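Local structure of aldo-keto Reductase, OXIDOREDUCTASE (Salmonella typhimurium, 5T79) at residues A[144-149]-A[175-180]; A[152-157]-A[185-190]; A[278-283]-A[314-319]. The protein probably acts as an NADPH-binding aldo-keto reductase with a TIM-barrel fold, reducing 3-hydroxybutanal to 1,3-butanediol. One frame throughout, in Å; residues are numbered along the deposited sequence. Where two conformers were deposited one is given.

Interaction 1 of 3, residues A[144-149]-A[175-180]. With SO4 (sulfate ion), chain C.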
loop_
_atom_site.group_PDB
_atom_site.type_symbol
_atom_site.label_atom_id
_atom_site.label_comp_id
_atom_site.label_asym_id
_atom_site.label_seq_id
_atom_site.Cartn_x
_atom_site.Cartn_y
_atom_site.Cartn_z
ATOM N N THR A 144 14.042 -12.050 -16.518
ATOM C CA THR A 144 15.212 -11.184 -16.278
ATOM C C THR A 144 15.912 -11.696 -15.030
ATOM O O THR A 144 15.213 -11.906 -14.036
ATOM C CB THR A 144 14.737 -9.719 -16.080
ATOM O OG1 THR A 144 14.152 -9.253 -17.293
ATOM C CG2 THR A 144 15.854 -8.763 -15.612
ATOM N N PRO A 145 17.254 -11.843 -15.004
ATOM C CA PRO A 145 17.915 -12.313 -13.771
ATOM C C PRO A 145 17.533 -11.433 -12.605
ATOM O O PRO A 145 17.546 -10.203 -12.730
ATOM C CB PRO A 145 19.406 -12.180 -14.096
ATOM C CG PRO A 145 19.473 -12.341 -15.577
ATOM C CD PRO A 145 18.247 -11.603 -16.075
ATOM N N LEU A 146 17.139 -12.050 -11.492
ATOM C CA LEU A 146 16.736 -11.270 -10.327
ATOM C C LEU A 146 17.886 -10.346 -9.869
ATOM O O LEU A 146 17.632 -9.234 -9.407
ATOM C CB LEU A 146 16.302 -12.237 -9.206
ATOM C CG LEU A 146 15.769 -11.646 -7.921
ATOM C CD1 LEU A 146 14.507 -10.796 -8.164
ATOM C CD2 LEU A 146 15.468 -12.758 -6.934
ATOM N N LYS A 147 19.135 -10.783 -10.042
ATOM C CA LYS A 147 20.296 -9.971 -9.647
ATOM C C LYS A 147 20.332 -8.616 -10.392
ATOM O O LYS A 147 20.736 -7.623 -9.790
ATOM C CB LYS A 147 21.608 -10.737 -9.882
ATOM C CG LYS A 147 22.834 -10.092 -9.237
ATOM C CD LYS A 147 23.307 -10.829 -7.996
ATOM C CE LYS A 147 24.437 -10.089 -7.325
ATOM N NZ LYS A 147 25.055 -10.892 -6.238
ATOM N N GLU A 148 19.959 -8.575 -11.693
ATOM C CA GLU A 148 19.974 -7.309 -12.431
ATOM C C GLU A 148 18.956 -6.336 -11.842
ATOM O O GLU A 148 19.258 -5.144 -11.650
ATOM C CB GLU A 148 19.693 -7.517 -13.941
ATOM C CG GLU A 148 19.581 -6.191 -14.703
ATOM C CD GLU A 148 19.321 -6.310 -16.191
ATOM O OE1 GLU A 148 19.932 -7.189 -16.833
ATOM O OE2 GLU A 148 18.570 -5.477 -16.733
ATOM N N THR A 149 17.738 -6.839 -11.576
ATOM C CA THR A 149 16.672 -6.001 -11.019
ATOM C C THR A 149 17.067 -5.464 -9.640
ATOM O O THR A 149 16.853 -4.290 -9.347
ATOM C CB THR A 149 15.352 -6.783 -10.916
ATOM O OG1 THR A 149 15.056 -7.373 -12.194
ATOM C CG2 THR A 149 14.194 -5.862 -10.523
ATOM N N ALA A 175 10.636 -13.932 -2.931
ATOM C CA ALA A 175 10.885 -12.889 -1.927
ATOM C C ALA A 175 12.163 -13.232 -1.130
ATOM O O ALA A 175 12.991 -12.343 -0.924
ATOM C CB ALA A 175 9.681 -12.739 -0.998
ATOM N N ARG A 176 12.342 -14.527 -0.731
ATOM C CA ARG A 176 13.548 -14.953 -0.017
ATOM C C ARG A 176 14.805 -14.622 -0.843
ATOM O O ARG A 176 15.739 -14.010 -0.322
ATOM C CB ARG A 176 13.503 -16.464 0.301
ATOM C CG ARG A 176 14.682 -16.928 1.149
ATOM C CD ARG A 176 14.689 -18.430 1.412
ATOM N NE ARG A 176 13.508 -18.894 2.158
ATOM C CZ ARG A 176 13.383 -18.865 3.483
ATOM N NH1 ARG A 176 14.353 -18.366 4.240
ATOM N NH2 ARG A 176 12.273 -19.305 4.058
ATOM N N GLN A 177 14.817 -15.025 -2.125
ATOM C CA GLN A 177 15.965 -14.810 -3.026
ATOM C C GLN A 177 16.290 -13.330 -3.171
ATOM O O GLN A 177 17.460 -12.955 -3.071
ATOM C CB GLN A 177 15.688 -15.384 -4.413
ATOM C CG GLN A 177 15.534 -16.888 -4.501
ATOM C CD GLN A 177 15.090 -17.222 -5.906
ATOM O OE1 GLN A 177 15.645 -16.712 -6.884
ATOM N NE2 GLN A 177 14.011 -17.985 -6.037
ATOM N N ALA A 178 15.241 -12.485 -3.373
ATOM C CA ALA A 178 15.376 -11.035 -3.541
ATOM C C ALA A 178 15.937 -10.379 -2.273
ATOM O O ALA A 178 16.858 -9.557 -2.353
ATOM C CB ALA A 178 14.031 -10.429 -3.904
ATOM N N ILE A 179 15.398 -10.768 -1.097
ATOM C CA ILE A 179 15.845 -10.228 0.198
ATOM C C ILE A 179 17.330 -10.583 0.422
ATOM O O ILE A 179 18.124 -9.723 0.827
ATOM C CB ILE A 179 14.926 -10.742 1.341
ATOM C CG1 ILE A 179 13.546 -10.035 1.249
ATOM C CG2 ILE A 179 15.568 -10.535 2.738
ATOM C CD1 ILE A 179 12.380 -10.795 2.071
ATOM N N ASP A 180 17.704 -11.851 0.158
ATOM C CA ASP A 180 19.096 -12.276 0.366
ATOM C C ASP A 180 20.073 -11.550 -0.586
ATOM O O ASP A 180 21.175 -11.204 -0.165
ATOM C CB ASP A 180 19.215 -13.795 0.211
ATOM C CG ASP A 180 18.571 -14.596 1.349
ATOM O OD1 ASP A 180 18.259 -13.997 2.403
ATOM O OD2 ASP A 180 18.414 -15.816 1.194
HETATM S S SO4 C . 17.438 -15.898 -11.813
HETATM O O1 SO4 C . 18.783 -15.415 -12.149
HETATM O O2 SO4 C . 16.548 -14.810 -11.419
HETATM O O3 SO4 C . 17.543 -16.836 -10.686
HETATM O O4 SO4 C . 16.874 -16.589 -12.983
#
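L146, in the first turn of helix 146-158, spans the gap to Q177 and A178 on helix 172-185, and its side chain makes the whole contact. Its CB bond points across to the partner helix. CB itself lies 3.4 Å from O2 of a sulfate ion that sits at the helix start, probably left from the crystallisation liquor. From there CG stands opposite the backbone N (chi1 -177°), which carries the branch out to the other helix. L146 CD2 does the touching: it settles where the Q177 side chain leaves the helix, 3.6 Å from Q177 CB and the same 3.6 Å from A178 N. L146 CD2 also lies 4.1 Å from A178 CB; the Q177 chain crosses it obliquely, with the amide oxygen OE1 4.0 Å from L146 CD2. No hydrogen bond joins the two helices here, so the contact is plain van der Waals packing of one branched chain against a helix surface. The polar bond at this helix start belongs to the backbone: L146 N donates to sulfate O2 at 2.8 Å, nearly straight at 163°, just after P145 at the N-cap. An anion at that place probably gains from the positive end of the helix dipole. The two are consecutive helices on the outside of the barrel, linked through strand 162-168 of its wall. L146 further touches Y170, L174 and I181, while A178 rests on I167 of that strand and on Y170.

Interaction 2 of 3, residues A[152-157]-A[185-190]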
loop_
_atom_site.group_PDB
_atom_site.type_symbol
_atom_site.label_atom_id
_atom_site.label_comp_id
_atom_site.label_asym_id
_atom_site.label_seq_id
_atom_site.Cartn_x
_atom_site.Cartn_y
_atom_site.Cartn_z
ATOM N N ALA A 152 19.726 -2.814 -9.822
ATOM C CA ALA A 152 19.133 -1.521 -10.234
ATOM C C ALA A 152 18.542 -0.811 -8.999
ATOM O O ALA A 152 18.743 0.389 -8.842
ATOM C CB ALA A 152 18.064 -1.715 -11.300
ATOM N N LEU A 153 17.882 -1.563 -8.085
ATOM C CA LEU A 153 17.355 -0.991 -6.829
ATOM C C LEU A 153 18.508 -0.474 -5.950
ATOM O O LEU A 153 18.448 0.654 -5.460
ATOM C CB LEU A 153 16.517 -2.034 -6.048
ATOM C CG LEU A 153 15.217 -2.509 -6.745
ATOM C CD1 LEU A 153 14.493 -3.521 -5.856
ATOM C CD2 LEU A 153 14.255 -1.305 -7.047
ATOM N N ASP A 154 19.543 -1.306 -5.737
ATOM C CA ASP A 154 20.747 -0.945 -4.970
ATOM C C ASP A 154 21.397 0.331 -5.578
ATOM O O ASP A 154 21.739 1.261 -4.852
ATOM C CB ASP A 154 21.745 -2.129 -5.019
ATOM C CG ASP A 154 23.084 -1.817 -4.380
ATOM O OD1 ASP A 154 23.128 -1.661 -3.147
ATOM O OD2 ASP A 154 24.093 -1.747 -5.119
ATOM N N HIS A 155 21.527 0.380 -6.918
ATOM C CA HIS A 155 22.101 1.555 -7.596
ATOM C C HIS A 155 21.308 2.844 -7.309
ATOM O O HIS A 155 21.914 3.881 -7.036
ATOM C CB HIS A 155 22.142 1.310 -9.120
ATOM C CG HIS A 155 22.612 2.487 -9.908
ATOM N ND1 HIS A 155 23.946 2.833 -9.959
ATOM C CD2 HIS A 155 21.900 3.354 -10.664
ATOM C CE1 HIS A 155 24.007 3.893 -10.748
ATOM N NE2 HIS A 155 22.797 4.234 -11.204
ATOM N N LEU A 156 19.966 2.775 -7.375
ATOM C CA LEU A 156 19.087 3.946 -7.206
ATOM C C LEU A 156 19.137 4.448 -5.758
ATOM O O LEU A 156 19.090 5.662 -5.524
ATOM C CB LEU A 156 17.652 3.600 -7.647
ATOM C CG LEU A 156 17.517 3.379 -9.200
ATOM C CD1 LEU A 156 16.187 2.680 -9.549
ATOM C CD2 LEU A 156 17.676 4.725 -10.003
ATOM N N VAL A 157 19.392 3.532 -4.800
ATOM C CA VAL A 157 19.565 3.982 -3.401
ATOM C C VAL A 157 20.951 4.633 -3.247
ATOM O O VAL A 157 21.056 5.736 -2.691
ATOM C CB VAL A 157 19.355 2.797 -2.418
ATOM C CG1 VAL A 157 19.860 3.128 -1.003
ATOM C CG2 VAL A 157 17.877 2.453 -2.353
ATOM N N LEU A 185 24.112 -7.191 -1.229
ATOM C CA LEU A 185 24.483 -5.961 -1.935
ATOM C C LEU A 185 24.692 -4.783 -0.961
ATOM O O LEU A 185 25.398 -3.838 -1.298
ATOM C CB LEU A 185 23.437 -5.592 -2.997
ATOM C CG LEU A 185 23.446 -6.432 -4.291
ATOM C CD1 LEU A 185 22.247 -6.060 -5.191
ATOM C CD2 LEU A 185 24.769 -6.263 -5.066
ATOM N N GLY A 186 24.106 -4.856 0.225
ATOM C CA GLY A 186 24.254 -3.804 1.228
ATOM C C GLY A 186 23.120 -2.797 1.272
ATOM O O GLY A 186 23.230 -1.768 1.938
ATOM N N THR A 187 22.018 -3.075 0.567
ATOM C CA THR A 187 20.824 -2.230 0.563
ATOM C C THR A 187 19.688 -3.152 1.006
ATOM O O THR A 187 19.042 -3.744 0.146
ATOM C CB THR A 187 20.594 -1.591 -0.823
ATOM O OG1 THR A 187 21.701 -0.760 -1.122
ATOM C CG2 THR A 187 19.295 -0.779 -0.882
ATOM N N PRO A 188 19.498 -3.384 2.321
ATOM C CA PRO A 188 18.475 -4.364 2.743
ATOM C C PRO A 188 17.060 -3.985 2.337
ATOM O O PRO A 188 16.685 -2.808 2.396
ATOM C CB PRO A 188 18.607 -4.418 4.275
ATOM C CG PRO A 188 19.425 -3.275 4.655
ATOM C CD PRO A 188 20.234 -2.824 3.472
ATOM N N CYS A 189 16.282 -4.990 1.902
ATOM C CA CYS A 189 14.889 -4.782 1.514
ATOM C C CYS A 189 14.108 -4.213 2.694
ATOM O O CYS A 189 14.079 -4.832 3.744
ATOM C CB CYS A 189 14.277 -6.100 1.053
ATOM S SG CYS A 189 12.616 -5.922 0.383
ATOM N N LEU A 190 13.475 -3.059 2.530
ATOM C CA LEU A 190 12.714 -2.492 3.651
ATOM C C LEU A 190 11.387 -3.199 3.859
ATOM O O LEU A 190 10.961 -3.414 5.007
ATOM C CB LEU A 190 12.435 -0.973 3.412
ATOM C CG LEU A 190 11.566 -0.271 4.491
ATOM C CD1 LEU A 190 12.326 -0.126 5.797
ATOM C CD2 LEU A 190 11.072 1.124 4.044
HETATM O O HOH W 1 26.351 -2.811 -4.019
#
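Polar bonding between D154 and T187 leads this contact. T187 OG1 donates to D154 OD1 at 2.6 Å, reaching the carboxylate oxygen on its anti side and 19° out of the carboxylate plane. The hydroxyl is in position because it stands beside the backbone N of T187 (chi1 -62°), while CG2 takes the place opposite that N. OD1 is gripped twice, since R158 NE forms a salt bridge to the same atom. A water provides the second polar link: it donates to D154 OD2 at 2.7 Å and to L185 O at 3.1 Å. R158 NH2 also bonds L185 O, so one arginine serves both the aspartate and the carbonyl near the end of helix 172-185. With the arginine and two donors on its oxygens, the D154 carboxylate is probably held in its charged form.

Apolar packing fills in around this network. The V157 and T187 side chains meet tip to tip, CG2 to CG2 at 3.8 Å. L185 also lies against D154, its CD1 4.0 Å from D154 CB.

In the backbone, G186, with positive phi, ends helix 172-185 in a Schellman motif, and T187 follows directly, facing D154. The contact thus ties helix 146-158 to the loop that leads from helix 172-185 into strand 191-193, and V157 and T187 both rest on V165 of strand 162-168.

Interaction 3 of 3, residues A[278-283]-A[314-319]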
loop_
_atom_site.group_PDB
_atom_site.type_symbol
_atom_site.label_atom_id
_atom_site.label_comp_id
_atom_site.label_asym_id
_atom_site.label_seq_id
_atom_site.Cartn_x
_atom_site.Cartn_y
_atom_site.Cartn_z
ATOM N N SER A 278 -16.063 -2.629 6.821
ATOM C CA SER A 278 -14.771 -2.112 6.352
ATOM C C SER A 278 -13.774 -2.017 7.505
ATOM O O SER A 278 -12.614 -2.421 7.371
ATOM C CB SER A 278 -14.959 -0.741 5.700
ATOM O OG SER A 278 -15.436 0.214 6.637
ATOM N N GLN A 279 -14.249 -1.539 8.668
ATOM C CA GLN A 279 -13.411 -1.367 9.858
ATOM C C GLN A 279 -12.952 -2.717 10.399
ATOM O O GLN A 279 -11.779 -2.871 10.709
ATOM C CB GLN A 279 -14.167 -0.574 10.910
ATOM C CG GLN A 279 -14.421 0.857 10.443
ATOM C CD GLN A 279 -15.294 1.618 11.407
ATOM O OE1 GLN A 279 -16.338 1.129 11.874
ATOM N NE2 GLN A 279 -14.892 2.840 11.704
ATOM N N MET A 280 -13.852 -3.704 10.456
ATOM C CA MET A 280 -13.471 -5.040 10.899
ATOM C C MET A 280 -12.473 -5.679 9.923
ATOM O O MET A 280 -11.543 -6.339 10.367
ATOM C CB MET A 280 -14.698 -5.945 11.051
ATOM C CG MET A 280 -14.362 -7.244 11.755
ATOM S SD MET A 280 -15.733 -8.402 11.866
ATOM C CE MET A 280 -15.755 -9.130 10.193
ATOM N N ALA A 281 -12.670 -5.492 8.605
ATOM C CA ALA A 281 -11.815 -6.098 7.591
ATOM C C ALA A 281 -10.377 -5.562 7.686
ATOM O O ALA A 281 -9.430 -6.348 7.583
ATOM C CB ALA A 281 -12.400 -5.873 6.198
ATOM N N LEU A 282 -10.209 -4.248 7.946
ATOM C CA LEU A 282 -8.875 -3.636 8.115
ATOM C C LEU A 282 -8.215 -4.122 9.399
ATOM O O LEU A 282 -7.033 -4.474 9.409
ATOM C CB LEU A 282 -8.965 -2.089 8.139
ATOM C CG LEU A 282 -9.557 -1.407 6.919
ATOM C CD1 LEU A 282 -9.548 0.103 7.101
ATOM C CD2 LEU A 282 -8.782 -1.785 5.625
ATOM N N ALA A 283 -8.989 -4.137 10.493
ATOM C CA ALA A 283 -8.536 -4.607 11.801
ATOM C C ALA A 283 -8.030 -6.045 11.705
ATOM O O ALA A 283 -7.003 -6.379 12.295
ATOM C CB ALA A 283 -9.705 -4.543 12.776
ATOM N N ARG A 314 -9.919 -3.134 17.262
ATOM C CA ARG A 314 -9.247 -4.074 16.355
ATOM C C ARG A 314 -8.738 -5.366 17.032
ATOM O O ARG A 314 -7.880 -6.062 16.481
ATOM C CB ARG A 314 -8.111 -3.372 15.595
ATOM C CG ARG A 314 -6.950 -2.845 16.427
ATOM C CD ARG A 314 -5.911 -2.294 15.474
ATOM N NE ARG A 314 -4.697 -1.917 16.192
ATOM C CZ ARG A 314 -3.644 -2.709 16.335
ATOM N NH1 ARG A 314 -3.631 -3.917 15.781
ATOM N NH2 ARG A 314 -2.592 -2.301 17.031
ATOM N N ARG A 315 -9.328 -5.727 18.177
ATOM C CA ARG A 315 -8.961 -6.967 18.857
ATOM C C ARG A 315 -9.933 -8.060 18.472
ATOM O O ARG A 315 -11.139 -7.805 18.371
ATOM C CB ARG A 315 -8.932 -6.790 20.386
ATOM C CG ARG A 315 -7.723 -6.017 20.888
ATOM C CD ARG A 315 -7.754 -5.855 22.402
ATOM N NE ARG A 315 -6.809 -4.837 22.871
ATOM C CZ ARG A 315 -5.554 -5.080 23.237
ATOM N NH1 ARG A 315 -5.068 -6.315 23.191
ATOM N NH2 ARG A 315 -4.773 -4.090 23.650
ATOM N N PHE A 316 -9.410 -9.276 18.268
ATOM C CA PHE A 316 -10.200 -10.464 17.940
ATOM C C PHE A 316 -9.878 -11.598 18.893
ATOM O O PHE A 316 -8.699 -11.831 19.183
ATOM C CB PHE A 316 -9.918 -10.921 16.503
ATOM C CG PHE A 316 -10.364 -9.934 15.458
ATOM C CD1 PHE A 316 -9.532 -8.898 15.058
ATOM C CD2 PHE A 316 -11.606 -10.057 14.847
ATOM C CE1 PHE A 316 -9.944 -7.986 14.093
ATOM C CE2 PHE A 316 -12.010 -9.146 13.865
ATOM C CZ PHE A 316 -11.170 -8.128 13.489
ATOM N N SER A 317 -10.904 -12.309 19.363
ATOM C CA SER A 317 -10.720 -13.463 20.241
ATOM C C SER A 317 -10.527 -14.722 19.397
ATOM O O SER A 317 -10.756 -14.688 18.180
ATOM C CB SER A 317 -11.928 -13.628 21.163
ATOM O OG SER A 317 -13.095 -13.853 20.385
ATOM N N ALA A 318 -10.139 -15.842 20.048
ATOM C CA ALA A 318 -9.990 -17.140 19.387
ATOM C C ALA A 318 -11.319 -17.520 18.715
ATOM O O ALA A 318 -11.329 -17.860 17.528
ATOM C CB ALA A 318 -9.573 -18.203 20.400
ATOM N N ALA A 319 -12.444 -17.354 19.463
ATOM C CA ALA A 319 -13.815 -17.628 19.020
ATOM C C ALA A 319 -14.187 -16.792 17.782
ATOM O O ALA A 319 -14.711 -17.345 16.816
ATOM C CB ALA A 319 -14.798 -17.360 20.157
HETATM O O HOH W 2 -5.879 -5.870 14.707
#
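The loop that leads into the C-terminal helix 318-329 lies across helix 277-285 of the aldo-keto reductase barrel, pressing F316 on M280 and A283 and R314 on A283. The chains come closest at A283 and R314, CA atoms 4.6 Å apart, with A283 CB 3.4 Å from R314 CB. F316 puts a ring edge to the helix: M280 CG lies in the ring plane, 3.7 Å from F316 CE2, and M280 O is 3.6 Å from F316 CZ, also near the plane. At the edge too, A283 C is 3.6 Å from F316 CE1. M280 extends its CG opposite the backbone N (chi1 -169°), which brings that methylene to the ring edge. R273 adds a cation-pi contact to F316, which also touches C321 and I324 of helix 318-329. S317 OG caps a backbone N of that helix while E320 OE1 accepts from S317 N, consistent with a capping box.

A water joins the two backbones. It donates to A283 O and to R314 O, each at 2.7 Å, and accepts from R314 NH1 at 3.2 Å. Across the two segments there is no direct hydrogen bond; apolar edges, a carbonyl at the ring edge and one water make the contact, while R314 and R315 find further polar partners in E14, through a salt bridge, and R273.

How the interactions relate
Interactions 1 and 2 are neighbours, with centres 11 Å apart, and both join helix 146-158 to helix 172-185 or the loop just after it; they touch where I179 CG1 packs 4.0 Å from C189 CB. Interaction 3 lies about 35 Å from each, centre to centre, on helix 277-285 and the approach to the C-terminal helix, across the chain's centre from interaction 2. All three are partly buried. Interaction 1 is the smallest and is apolar across the helices, with a sulfate bound at the backbone N of the helix start. Interaction 2 has a direct side-chain hydrogen bond on a buried aspartate, and interaction 3 relies on aromatic packing plus water.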